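Local structure of heat shock protein, putative (Plasmodium falciparum, 1Y6Z) at residues B[44-54]-B[96-105]; B[129-140]-B[165-175]. The protein is the middle domain of a putative Hsp90-family chaperone, which as a whole probably binds ATP and assists the folding of other proteins. One frame throughout, in Å; residues are numbered along the deposited sequence. Where two conformers were deposited one is given.

In the fold
Interaction 1 pairs the neighbouring antiparallel strands 47-53 and 98-103 inside the five-stranded mixed sheet of this Hsp90 middle domain. Interaction 2 sets helix 121-141 beside the short helix 169-173, nearer the centre of the folded chain. Their centres lie about 17 Å apart, and they follow one another in sequence: the strand pair is complete before helix 121-141, the next regular element after strand 98-103, begins. That helix joins the two sites. It lies on the sheet face carrying F47, L51 and V101, where the CD1 atoms of L97 and L51 pack on S132 and I53 on M135, while another side of it receives 165-175. Helix 121-141 thus bridges the sheet and the helices that follow it.

Interaction 1: residues B[44-54]-B[96-105]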
loop_
_atom_site.group_PDB
_atom_site.type_symbol
_atom_site.label_atom_id
_atom_site.label_comp_id
_atom_site.label_asym_id
_atom_site.label_seq_id
_atom_site.Cartn_x
_atom_site.Cartn_y
_atom_site.Cartn_z
ATOM N N GLN B 44 -0.629 21.953 -7.465
ATOM C CA GLN B 44 -0.425 23.114 -6.624
ATOM C C GLN B 44 0.892 23.335 -5.882
ATOM O O GLN B 44 1.328 24.496 -5.856
ATOM C CB GLN B 44 -1.600 23.370 -5.661
ATOM C CG GLN B 44 -2.046 22.174 -4.848
ATOM C CD GLN B 44 -2.392 22.503 -3.392
ATOM O OE1 GLN B 44 -2.498 21.593 -2.556
ATOM N NE2 GLN B 44 -2.577 23.785 -3.087
ATOM N N ILE B 45 1.580 22.367 -5.249
ATOM C CA ILE B 45 1.669 20.876 -5.365
ATOM C C ILE B 45 2.946 20.403 -6.099
ATOM O O ILE B 45 3.435 19.295 -5.849
ATOM C CB ILE B 45 0.358 19.996 -5.508
ATOM C CG1 ILE B 45 0.158 19.205 -4.205
ATOM C CG2 ILE B 45 0.467 18.973 -6.635
ATOM C CD1 ILE B 45 -1.258 18.925 -3.835
ATOM N N SER B 46 3.521 21.272 -6.918
ATOM C CA SER B 46 4.573 20.856 -7.809
ATOM C C SER B 46 5.953 20.655 -7.159
ATOM O O SER B 46 6.546 21.585 -6.576
ATOM C CB SER B 46 4.661 21.793 -8.993
ATOM O OG SER B 46 4.494 21.036 -10.172
ATOM N N PHE B 47 6.464 19.424 -7.280
ATOM C CA PHE B 47 7.842 19.125 -6.851
ATOM C C PHE B 47 8.355 17.859 -7.563
ATOM O O PHE B 47 7.557 17.054 -8.093
ATOM C CB PHE B 47 7.965 19.057 -5.312
ATOM C CG PHE B 47 7.342 17.825 -4.683
ATOM C CD1 PHE B 47 8.061 16.622 -4.603
ATOM C CD2 PHE B 47 6.049 17.856 -4.188
ATOM C CE1 PHE B 47 7.486 15.484 -4.037
ATOM C CE2 PHE B 47 5.450 16.702 -3.623
ATOM C CZ PHE B 47 6.186 15.528 -3.528
ATOM N N ASN B 48 9.677 17.746 -7.609
ATOM C CA ASN B 48 10.389 16.569 -8.108
ATOM C C ASN B 48 11.130 15.930 -6.947
ATOM O O ASN B 48 11.545 16.621 -6.040
ATOM C CB ASN B 48 11.437 16.996 -9.118
ATOM C CG ASN B 48 10.887 17.880 -10.193
ATOM O OD1 ASN B 48 10.207 17.410 -11.117
ATOM N ND2 ASN B 48 11.218 19.176 -10.121
ATOM N N SER B 49 11.310 14.608 -6.953
ATOM C CA SER B 49 12.098 14.027 -5.887
ATOM C C SER B 49 12.837 12.826 -6.423
ATOM O O SER B 49 12.359 12.158 -7.319
ATOM C CB SER B 49 11.271 13.649 -4.658
ATOM O OG SER B 49 12.075 13.287 -3.518
ATOM N N ILE B 50 14.051 12.634 -5.939
ATOM C CA ILE B 50 14.721 11.338 -6.177
ATOM C C ILE B 50 15.141 10.921 -4.785
ATOM O O ILE B 50 15.778 11.723 -4.090
ATOM C CB ILE B 50 15.987 11.415 -7.090
ATOM C CG1 ILE B 50 15.716 12.171 -8.393
ATOM C CG2 ILE B 50 16.507 9.949 -7.339
ATOM C CD1 ILE B 50 16.939 12.339 -9.305
ATOM N N LEU B 51 14.804 9.690 -4.375
ATOM C CA LEU B 51 15.052 9.246 -3.042
ATOM C C LEU B 51 15.878 7.964 -3.206
ATOM O O LEU B 51 15.586 7.200 -4.067
ATOM C CB LEU B 51 13.719 8.874 -2.395
ATOM C CG LEU B 51 12.730 10.037 -2.073
ATOM C CD1 LEU B 51 11.486 9.323 -1.356
ATOM C CD2 LEU B 51 13.393 11.003 -1.150
ATOM N N TYR B 52 16.926 7.800 -2.405
ATOM C CA TYR B 52 17.855 6.675 -2.477
ATOM C C TYR B 52 17.904 6.000 -1.098
ATOM O O TYR B 52 17.942 6.656 -0.073
ATOM C CB TYR B 52 19.256 7.187 -2.736
ATOM C CG TYR B 52 19.461 7.784 -4.138
ATOM C CD1 TYR B 52 19.257 9.135 -4.371
ATOM C CD2 TYR B 52 19.874 6.963 -5.191
ATOM C CE1 TYR B 52 19.471 9.710 -5.657
ATOM C CE2 TYR B 52 20.063 7.502 -6.451
ATOM C CZ TYR B 52 19.865 8.872 -6.681
ATOM O OH TYR B 52 20.131 9.403 -7.948
ATOM N N ILE B 53 17.991 4.680 -1.103
ATOM C CA ILE B 53 18.388 3.892 0.030
ATOM C C ILE B 53 19.864 3.652 -0.161
ATOM O O ILE B 53 20.288 3.073 -1.193
ATOM C CB ILE B 53 17.638 2.565 0.069
ATOM C CG1 ILE B 53 16.153 2.847 0.303
ATOM C CG2 ILE B 53 18.193 1.632 1.188
ATOM C CD1 ILE B 53 15.347 1.551 0.328
ATOM N N PRO B 54 20.670 4.132 0.779
ATOM C CA PRO B 54 22.124 3.989 0.655
ATOM C C PRO B 54 22.552 2.531 0.647
ATOM O O PRO B 54 21.831 1.693 1.166
ATOM C CB PRO B 54 22.655 4.723 1.931
ATOM C CG PRO B 54 21.601 5.746 2.173
ATOM C CD PRO B 54 20.328 4.927 1.969
ATOM N N PHE B 96 17.787 7.607 7.411
ATOM C CA PHE B 96 18.829 6.912 6.583
ATOM C C PHE B 96 18.653 7.197 5.095
ATOM O O PHE B 96 19.567 6.968 4.333
ATOM C CB PHE B 96 18.878 5.403 6.834
ATOM C CG PHE B 96 17.619 4.671 6.406
ATOM C CD1 PHE B 96 16.574 4.482 7.287
ATOM C CD2 PHE B 96 17.482 4.209 5.082
ATOM C CE1 PHE B 96 15.400 3.785 6.926
ATOM C CE2 PHE B 96 16.266 3.548 4.681
ATOM C CZ PHE B 96 15.262 3.327 5.607
ATOM N N LEU B 97 17.494 7.705 4.650
ATOM C CA LEU B 97 17.316 8.004 3.242
ATOM C C LEU B 97 18.233 9.191 2.823
ATOM O O LEU B 97 18.463 10.105 3.605
ATOM C CB LEU B 97 15.846 8.505 3.011
ATOM C CG LEU B 97 14.668 7.561 3.121
ATOM C CD1 LEU B 97 13.420 8.440 2.735
ATOM C CD2 LEU B 97 14.789 6.501 2.104
ATOM N N ARG B 98 18.724 9.166 1.597
ATOM C CA ARG B 98 19.432 10.295 1.020
ATOM C C ARG B 98 18.656 10.652 -0.246
ATOM O O ARG B 98 18.187 9.773 -0.971
ATOM C CB ARG B 98 20.889 9.928 0.709
ATOM C CG ARG B 98 21.713 9.574 1.941
ATOM C CD ARG B 98 21.885 10.819 2.750
ATOM N NE ARG B 98 22.661 10.719 3.996
ATOM C CZ ARG B 98 22.125 10.571 5.204
ATOM N NH1 ARG B 98 20.831 10.379 5.343
ATOM N NH2 ARG B 98 22.904 10.540 6.283
ATOM N N GLY B 99 18.522 11.934 -0.560
ATOM C CA GLY B 99 17.700 12.286 -1.706
ATOM C C GLY B 99 17.576 13.793 -1.902
ATOM O O GLY B 99 18.202 14.587 -1.184
ATOM N N ILE B 100 16.779 14.159 -2.899
ATOM C CA ILE B 100 16.578 15.543 -3.201
ATOM C C ILE B 100 15.089 15.802 -3.299
ATOM O O ILE B 100 14.314 14.931 -3.701
ATOM C CB ILE B 100 17.379 16.011 -4.488
ATOM C CG1 ILE B 100 16.697 15.568 -5.778
ATOM C CG2 ILE B 100 18.923 15.542 -4.447
ATOM C CD1 ILE B 100 15.591 16.564 -6.303
ATOM N N VAL B 101 14.694 17.020 -2.963
ATOM C CA VAL B 101 13.360 17.513 -3.314
ATOM C C VAL B 101 13.553 18.872 -4.008
ATOM O O VAL B 101 14.261 19.733 -3.473
ATOM C CB VAL B 101 12.495 17.747 -2.059
ATOM C CG1 VAL B 101 11.098 18.329 -2.482
ATOM C CG2 VAL B 101 12.326 16.484 -1.253
ATOM N N ASP B 102 12.972 19.048 -5.188
ATOM C CA ASP B 102 12.954 20.388 -5.799
ATOM C C ASP B 102 11.528 20.858 -5.932
ATOM O O ASP B 102 10.770 20.305 -6.729
ATOM C CB ASP B 102 13.603 20.371 -7.162
ATOM C CG ASP B 102 13.804 21.779 -7.750
ATOM O OD1 ASP B 102 14.430 21.868 -8.808
ATOM O OD2 ASP B 102 13.375 22.779 -7.156
ATOM N N SER B 103 11.204 21.881 -5.144
ATOM C CA SER B 103 9.884 22.491 -5.052
ATOM C C SER B 103 9.754 23.742 -5.928
ATOM O O SER B 103 10.695 24.518 -6.073
ATOM C CB SER B 103 9.613 22.876 -3.596
ATOM O OG SER B 103 8.223 23.007 -3.361
ATOM N N GLU B 104 8.570 23.935 -6.505
ATOM C CA GLU B 104 8.250 25.180 -7.223
ATOM C C GLU B 104 7.976 26.368 -6.277
ATOM O O GLU B 104 8.124 27.537 -6.660
ATOM C CB GLU B 104 7.034 24.956 -8.138
ATOM C CG GLU B 104 6.896 25.969 -9.274
ATOM C CD GLU B 104 8.015 25.840 -10.296
ATOM O OE1 GLU B 104 8.860 26.764 -10.348
ATOM O OE2 GLU B 104 8.048 24.817 -11.035
ATOM N N ASN B 105 7.594 26.055 -5.041
ATOM C CA ASN B 105 7.038 27.024 -4.101
ATOM C C ASN B 105 7.867 27.117 -2.828
ATOM O O ASN B 105 9.050 27.452 -2.884
ATOM C CB ASN B 105 5.586 26.652 -3.764
ATOM C CG ASN B 105 4.622 26.868 -4.950
ATOM O OD1 ASN B 105 5.033 27.303 -6.037
ATOM N ND2 ASN B 105 3.339 26.557 -4.741
#
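Two donors from 44-54 grip the carbonyl oxygen of I100: S49 OG at 2.8 Å and I50 N at 3.2 Å. The S49 hydroxyl lies anti to its own backbone N (chi1 -170°), which carries it across to the facing strand, where V101 CG2 also packs near it. I50 accepts in return, I100 N reaching I50 O almost head-on. Farther along, Y52 N meets R98 O at 2.7 Å; this oxygen also sits in the plane of the Y52 ring, at its edge. R98 N returns a bond to Y52 O, N48 and D102 exchange another pair, and E104 N to S46 O prolongs the alternating pattern of antiparallel strands 47-53 and 98-103 in the middle-domain sheet. On the face toward helix 121-141, V101 CG1 approaches F47 CD1 to 4.1 Å. L51 stands opposite G99, a non-hydrogen-bonded pair with CA atoms 4.2 Å apart; the glycine adds no side chain. On the other face N48 and D102 run side by side; the D102 carboxylate is held by W7 NE1 and R79 N. At the far end P54 CG lies 3.8 Å from R98 CG, the two side chains crossing at about a right angle, and the R98 guanidinium turns off to a salt bridge with E60.

Interaction 2: residues B[129-140]-B[165-175]; sequences VLKSISMMKGLK and DKENQEEIASL
L175 lies crosswise to M136 and K137, its two methyls divided between them: CD1 touches M136 CB at 3.9 Å and CD2 rests on K137 CG. Within the Hsp90 middle domain, helix 129-140 packs here against the short helix 169-173 together with the turns before and after it; the helix axes run nearly parallel, 24° apart and 10.9 Å from each other. Midway, I133 sends its branches two ways. CG2, anti to the backbone N, meets the E171 carboxylate, while CD1 slants against N168 CB at 3.7 Å and reaches I172 CG1 at 4.3 Å. The N168 amide is flanked by V129 CG1 on its nitrogen, 3.4 Å from ND2, and by L130 CD2, roughly at right angles, on OD1. D165 fixes that amide's rotation: N168 ND2 donates to D165 OD2 on the syn side, nearly straight at 171°, and N168 N bonds D165 OD1 in an Asx motif. W93 NE1 is a second donor to D165 OD2. K140, stretched out beyond CG, crosses L175 at a slant, CD against CD2, and its ammonium forms a salt bridge with D189. Two waters extend this polar end: one joins K140 NZ to S174 OG, and the other accepts from K140 NZ and donates to L175 O at 2.6 Å.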
loop_
_atom_site.group_PDB
_atom_site.type_symbol
_atom_site.label_atom_id
_atom_site.label_comp_id
_atom_site.label_asym_id
_atom_site.label_seq_id
_atom_site.Cartn_x
_atom_site.Cartn_y
_atom_site.Cartn_z
ATOM N N VAL B 129 7.116 9.772 2.485
ATOM C CA VAL B 129 7.035 8.577 3.327
ATOM C C VAL B 129 6.360 7.450 2.565
ATOM O O VAL B 129 6.802 6.293 2.580
ATOM C CB VAL B 129 6.299 8.893 4.647
ATOM C CG1 VAL B 129 6.098 7.633 5.507
ATOM C CG2 VAL B 129 7.043 9.977 5.370
ATOM N N LEU B 130 5.258 7.764 1.903
ATOM C CA LEU B 130 4.624 6.779 1.079
ATOM C C LEU B 130 5.504 6.210 -0.079
ATOM O O LEU B 130 5.477 4.991 -0.292
ATOM C CB LEU B 130 3.221 7.236 0.662
ATOM C CG LEU B 130 2.377 7.522 1.953
ATOM C CD1 LEU B 130 0.912 7.977 1.664
ATOM C CD2 LEU B 130 2.393 6.400 3.085
ATOM N N LYS B 131 6.278 7.052 -0.782
ATOM C CA LYS B 131 7.158 6.565 -1.854
ATOM C C LYS B 131 8.258 5.701 -1.221
ATOM O O LYS B 131 8.692 4.723 -1.829
ATOM C CB LYS B 131 7.797 7.722 -2.659
ATOM C CG LYS B 131 6.820 8.379 -3.623
ATOM C CD LYS B 131 6.621 7.549 -4.839
ATOM C CE LYS B 131 5.644 8.262 -5.780
ATOM N NZ LYS B 131 5.208 7.358 -6.857
ATOM N N SER B 132 8.698 6.082 -0.019
ATOM C CA SER B 132 9.795 5.351 0.671
ATOM C C SER B 132 9.304 3.951 1.079
ATOM O O SER B 132 9.989 2.994 0.880
ATOM C CB SER B 132 10.229 6.113 1.941
ATOM O OG SER B 132 10.798 7.348 1.577
ATOM N N ILE B 133 8.094 3.853 1.645
ATOM C CA ILE B 133 7.527 2.535 1.960
ATOM C C ILE B 133 7.324 1.624 0.724
ATOM O O ILE B 133 7.698 0.456 0.756
ATOM C CB ILE B 133 6.239 2.672 2.843
ATOM C CG1 ILE B 133 6.611 3.367 4.161
ATOM C CG2 ILE B 133 5.558 1.280 3.032
ATOM C CD1 ILE B 133 5.430 3.821 5.115
ATOM N N SER B 134 6.805 2.178 -0.377
ATOM C CA SER B 134 6.564 1.436 -1.586
ATOM C C SER B 134 7.891 0.956 -2.210
ATOM O O SER B 134 7.979 -0.199 -2.676
ATOM C CB SER B 134 5.644 2.255 -2.548
ATOM O OG SER B 134 5.596 1.661 -3.843
ATOM N N MET B 135 8.933 1.818 -2.156
ATOM C CA MET B 135 10.292 1.470 -2.571
ATOM C C MET B 135 10.790 0.232 -1.780
ATOM O O MET B 135 11.319 -0.691 -2.388
ATOM C CB MET B 135 11.281 2.665 -2.403
ATOM C CG MET B 135 12.803 2.329 -2.685
ATOM S SD MET B 135 13.889 3.790 -2.937
ATOM C CE MET B 135 13.311 4.726 -1.550
ATOM N N MET B 136 10.680 0.260 -0.446
ATOM C CA MET B 136 11.086 -0.892 0.418
ATOM C C MET B 136 10.261 -2.099 0.076
ATOM O O MET B 136 10.785 -3.211 -0.106
ATOM C CB MET B 136 10.913 -0.574 1.925
ATOM C CG MET B 136 11.917 0.445 2.516
ATOM S SD MET B 136 11.637 0.937 4.236
ATOM C CE MET B 136 10.102 1.776 4.067
ATOM N N LYS B 137 8.953 -1.920 -0.025
ATOM C CA LYS B 137 8.118 -3.125 -0.345
ATOM C C LYS B 137 8.460 -3.751 -1.667
ATOM O O LYS B 137 8.400 -4.975 -1.825
ATOM C CB LYS B 137 6.644 -2.820 -0.362
ATOM C CG LYS B 137 6.016 -2.719 0.986
ATOM C CD LYS B 137 4.525 -3.065 0.800
ATOM C CE LYS B 137 3.829 -2.049 -0.090
ATOM N NZ LYS B 137 3.869 -2.438 -1.541
ATOM N N GLY B 138 8.823 -2.908 -2.629
ATOM C CA GLY B 138 9.346 -3.403 -3.904
ATOM C C GLY B 138 10.654 -4.141 -3.704
ATOM O O GLY B 138 10.903 -5.155 -4.341
ATOM N N LEU B 139 11.522 -3.616 -2.847
ATOM C CA LEU B 139 12.800 -4.259 -2.632
ATOM C C LEU B 139 12.591 -5.620 -1.969
ATOM O O LEU B 139 13.232 -6.582 -2.347
ATOM C CB LEU B 139 13.729 -3.367 -1.835
ATOM C CG LEU B 139 15.233 -3.700 -1.763
ATOM C CD1 LEU B 139 15.917 -3.584 -3.138
ATOM C CD2 LEU B 139 15.880 -2.776 -0.771
ATOM N N LYS B 140 11.672 -5.705 -1.021
ATOM C CA LYS B 140 11.271 -6.990 -0.405
ATOM C C LYS B 140 10.725 -7.998 -1.449
ATOM O O LYS B 140 11.142 -9.156 -1.453
ATOM C CB LYS B 140 10.216 -6.763 0.656
ATOM C CG LYS B 140 9.859 -8.072 1.451
ATOM C CD LYS B 140 8.909 -7.756 2.547
ATOM C CE LYS B 140 8.373 -9.090 3.159
ATOM N NZ LYS B 140 7.581 -8.747 4.318
ATOM N N ASP B 165 6.033 5.561 14.357
ATOM C CA ASP B 165 5.289 6.142 13.253
ATOM C C ASP B 165 3.856 5.543 13.296
ATOM O O ASP B 165 3.537 4.580 12.589
ATOM C CB ASP B 165 6.031 5.926 11.909
ATOM C CG ASP B 165 5.256 6.496 10.704
ATOM O OD1 ASP B 165 4.043 6.743 10.851
ATOM O OD2 ASP B 165 5.832 6.682 9.620
ATOM N N LYS B 166 3.029 6.136 14.147
ATOM C CA LYS B 166 1.667 5.648 14.389
ATOM C C LYS B 166 0.893 5.321 13.101
ATOM O O LYS B 166 0.358 4.212 12.940
ATOM C CB LYS B 166 0.889 6.666 15.258
ATOM C CG LYS B 166 -0.574 6.227 15.575
ATOM C CD LYS B 166 -0.659 4.822 16.048
ATOM C CE LYS B 166 -1.904 4.543 16.872
ATOM N NZ LYS B 166 -1.914 3.099 17.278
ATOM N N GLU B 167 0.895 6.277 12.184
ATOM C CA GLU B 167 0.064 6.266 10.989
ATOM C C GLU B 167 0.503 5.176 10.021
ATOM O O GLU B 167 -0.321 4.612 9.327
ATOM C CB GLU B 167 0.077 7.629 10.251
ATOM C CG GLU B 167 -0.468 8.855 10.996
ATOM C CD GLU B 167 0.284 9.247 12.251
ATOM O OE1 GLU B 167 1.513 9.060 12.281
ATOM O OE2 GLU B 167 -0.363 9.771 13.208
ATOM N N ASN B 168 1.794 4.893 9.959
ATOM C CA ASN B 168 2.294 3.859 9.051
ATOM C C ASN B 168 2.708 2.544 9.698
ATOM O O ASN B 168 3.249 1.688 9.040
ATOM C CB ASN B 168 3.436 4.424 8.187
ATOM C CG ASN B 168 2.963 5.585 7.329
ATOM O OD1 ASN B 168 2.086 5.428 6.499
ATOM N ND2 ASN B 168 3.535 6.745 7.544
ATOM N N GLN B 169 2.404 2.411 10.989
ATOM C CA GLN B 169 2.875 1.337 11.825
ATOM C C GLN B 169 2.644 -0.048 11.176
ATOM O O GLN B 169 3.560 -0.838 11.109
ATOM C CB GLN B 169 2.187 1.478 13.207
ATOM C CG GLN B 169 0.842 0.740 13.281
ATOM C CD GLN B 169 0.910 -0.542 14.105
ATOM O OE1 GLN B 169 1.849 -0.730 14.893
ATOM N NE2 GLN B 169 -0.100 -1.414 13.950
ATOM N N GLU B 170 1.457 -0.330 10.626
ATOM C CA GLU B 170 1.204 -1.700 10.108
ATOM C C GLU B 170 2.016 -2.035 8.877
ATOM O O GLU B 170 2.569 -3.149 8.743
ATOM C CB GLU B 170 -0.297 -1.895 9.785
ATOM C CG GLU B 170 -0.640 -3.311 9.239
ATOM C CD GLU B 170 -2.131 -3.497 8.889
ATOM O OE1 GLU B 170 -2.971 -3.115 9.737
ATOM O OE2 GLU B 170 -2.424 -4.050 7.792
ATOM N N GLU B 171 2.110 -1.067 7.956
ATOM C CA GLU B 171 2.899 -1.284 6.755
ATOM C C GLU B 171 4.383 -1.509 7.084
ATOM O O GLU B 171 5.055 -2.388 6.494
ATOM C CB GLU B 171 2.760 -0.090 5.815
ATOM C CG GLU B 171 1.509 -0.113 4.993
ATOM C CD GLU B 171 1.749 0.667 3.714
ATOM O OE1 GLU B 171 1.716 1.910 3.835
ATOM O OE2 GLU B 171 2.045 0.040 2.640
ATOM N N ILE B 172 4.875 -0.747 8.041
ATOM C CA ILE B 172 6.298 -0.892 8.409
ATOM C C ILE B 172 6.490 -2.251 9.089
ATOM O O ILE B 172 7.499 -2.908 8.865
ATOM C CB ILE B 172 6.781 0.238 9.304
ATOM C CG1 ILE B 172 6.454 1.625 8.687
ATOM C CG2 ILE B 172 8.319 0.067 9.609
ATOM C CD1 ILE B 172 6.873 2.816 9.604
ATOM N N ALA B 173 5.555 -2.596 9.975
ATOM C CA ALA B 173 5.544 -3.860 10.735
ATOM C C ALA B 173 5.607 -5.074 9.804
ATOM O O ALA B 173 6.269 -6.081 10.114
ATOM C CB ALA B 173 4.272 -3.910 11.638
ATOM N N SER B 174 4.953 -4.965 8.651
ATOM C CA SER B 174 4.943 -6.025 7.652
ATOM C C SER B 174 6.322 -6.311 7.031
ATOM O O SER B 174 6.513 -7.365 6.381
ATOM C CB SER B 174 3.881 -5.716 6.569
ATOM O OG SER B 174 4.292 -4.742 5.662
ATOM N N LEU B 175 7.290 -5.410 7.252
ATOM C CA LEU B 175 8.646 -5.492 6.634
ATOM C C LEU B 175 9.709 -6.068 7.560
ATOM O O LEU B 175 10.701 -6.562 7.071
ATOM C CB LEU B 175 9.157 -4.099 6.142
ATOM C CG LEU B 175 8.223 -3.368 5.118
ATOM C CD1 LEU B 175 8.583 -1.885 4.805
ATOM C CD2 LEU B 175 8.196 -4.253 3.849
HETATM O O HOH W 1 10.196 -8.653 5.581
HETATM O O HOH W 2 5.322 -6.754 3.455
#